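Long-range contact in probable primosomal replication protein n (Ralstonia solanacearum, PDB 4FDB), which probably takes part in restarting stalled replication forks, binding single-stranded DNA and helping PriA and DnaT assemble into the primosome: residues C29-S34 with I50-A55. The protein carries 3 engineered substitutions. Sequence-based numbering, arbitrary orientation.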
# COMPACT_ATOMS: atom_id res chain seq x y z
N CYS A 29 0.81 -9.81 11.25
CA CYS A 29 0.04 -10.81 10.53
C CYS A 29 0.33 -10.76 9.04
O CYS A 29 1.06 -9.89 8.57
CB CYS A 29 -1.45 -10.65 10.81
SG CYS A 29 -2.13 -9.07 10.34
N LEU A 30 -0.20 -11.74 8.32
CA LEU A 30 -0.09 -11.79 6.88
C LEU A 30 -1.50 -11.78 6.33
O LEU A 30 -2.36 -12.57 6.78
CB LEU A 30 0.60 -13.09 6.46
CG LEU A 30 0.86 -13.31 4.97
CD1 LEU A 30 1.85 -12.28 4.44
CD2 LEU A 30 1.38 -14.72 4.73
N LEU A 31 -1.75 -10.91 5.37
CA LEU A 31 -3.04 -10.81 4.70
C LEU A 31 -2.90 -11.24 3.25
O LEU A 31 -1.86 -11.06 2.65
CB LEU A 31 -3.55 -9.37 4.73
CG LEU A 31 -3.70 -8.79 6.13
CD1 LEU A 31 -4.10 -7.33 6.03
CD2 LEU A 31 -4.74 -9.57 6.92
N SER A 32 -3.96 -11.80 2.69
CA SER A 32 -3.93 -12.24 1.30
C SER A 32 -5.05 -11.53 0.59
O SER A 32 -6.22 -11.66 0.98
CB SER A 32 -4.20 -13.74 1.22
OG SER A 32 -4.34 -14.16 -0.13
N TYR A 33 -4.70 -10.80 -0.46
CA TYR A 33 -5.66 -10.12 -1.30
C TYR A 33 -5.90 -10.88 -2.60
O TYR A 33 -4.95 -11.34 -3.26
CB TYR A 33 -5.20 -8.68 -1.64
CG TYR A 33 -6.16 -8.00 -2.60
CD1 TYR A 33 -7.28 -7.33 -2.13
CD2 TYR A 33 -5.98 -8.09 -3.98
CE1 TYR A 33 -8.19 -6.76 -3.02
CE2 TYR A 33 -6.87 -7.51 -4.86
CZ TYR A 33 -7.98 -6.86 -4.37
OH TYR A 33 -8.87 -6.29 -5.26
N SER A 34 -7.16 -10.99 -2.99
CA SER A 34 -7.53 -11.57 -4.28
C SER A 34 -8.75 -10.85 -4.86
O SER A 34 -9.85 -10.93 -4.31
CB SER A 34 -7.81 -13.06 -4.15
OG SER A 34 -8.84 -13.30 -3.21
N ILE A 50 0.40 -9.50 1.85
CA ILE A 50 1.08 -8.32 2.41
C ILE A 50 1.23 -8.48 3.92
O ILE A 50 0.32 -8.96 4.60
CB ILE A 50 0.32 -7.03 2.04
CG1 ILE A 50 1.12 -5.79 2.43
CG2 ILE A 50 -1.09 -7.04 2.65
CD1 ILE A 50 0.47 -4.48 1.97
N GLU A 51 2.40 -8.12 4.44
CA GLU A 51 2.60 -8.12 5.88
C GLU A 51 1.86 -6.95 6.50
O GLU A 51 1.91 -5.83 5.97
CB GLU A 51 4.10 -8.04 6.21
CG GLU A 51 4.88 -9.30 5.82
CD GLU A 51 4.68 -10.45 6.80
OE1 GLU A 51 4.08 -10.23 7.88
OE2 GLU A 51 5.13 -11.59 6.50
N ALA A 52 1.17 -7.19 7.60
CA ALA A 52 0.42 -6.14 8.27
C ALA A 52 0.68 -6.22 9.76
O ALA A 52 1.30 -7.18 10.25
CB ALA A 52 -1.08 -6.27 7.98
N LEU A 53 0.22 -5.22 10.49
CA LEU A 53 0.26 -5.29 11.94
C LEU A 53 -0.80 -4.40 12.55
O LEU A 53 -1.25 -3.43 11.93
CB LEU A 53 1.66 -4.96 12.47
CG LEU A 53 2.22 -3.54 12.42
CD1 LEU A 53 1.67 -2.67 13.57
CD2 LEU A 53 3.73 -3.59 12.51
N GLY A 54 -1.20 -4.75 13.76
CA GLY A 54 -2.08 -3.91 14.54
C GLY A 54 -1.39 -3.60 15.85
O GLY A 54 -0.75 -4.48 16.43
N ALA A 55 -1.51 -2.36 16.30
CA ALA A 55 -0.91 -1.94 17.56
C ALA A 55 -1.98 -1.44 18.51
O ALA A 55 -3.02 -0.93 18.08
CB ALA A 55 0.09 -0.82 17.32
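Cys29 and Ala52 exchange two backbone hydrogen bonds, Cys29 N to Ala52 O and Ala52 N to Cys29 O, each 2.9 Å, and two residues along Leu31 and Ile50 do the same. All four amide hydrogens thus find a carbonyl, and all four carbonyls an amide. Three of the bonds are nearly straight, while Ile50 N to Leu31 O bends to 157° at the hydrogen. The N-to-C directions of the two short segments stand at 129°, well short of the 180° of straight antiparallel strands. Between these two pairs lies the non-hydrogen-bonded pair Leu30 and Glu51, whose backbones turn outward to bond Val12 and Glu13 on one flank and Phe89 on the other, so that sheet pairing continues to both sides.

Side chains alternate accordingly. On the buried face Ala52 CB is met by Leu31 CD1 at 3.7 Å and by Cys29 SG at 3.8 Å, while Ile50 CG2 lies against Leu31 CB. On the other face Glu51 doubles back at chi2 (-77°), which brings OE1 to 3.1 Å from Cys29 O. Two acceptors meet there without a bond; a long, weak ion pair from OE1 to Lys80 NZ may offset part of the repulsion between the two oxygens. The carboxylate also passes alongside Leu30 CD1, 3.9 Å from OE2. Ile50 also packs on Leu77 of the second subunit. The example illustrates how a strongly twisted antiparallel hairpin, strands 25-37 and 44-55, supplies the second and third strands of the five-stranded barrel of an OB fold, as in other single-strand binding proteins.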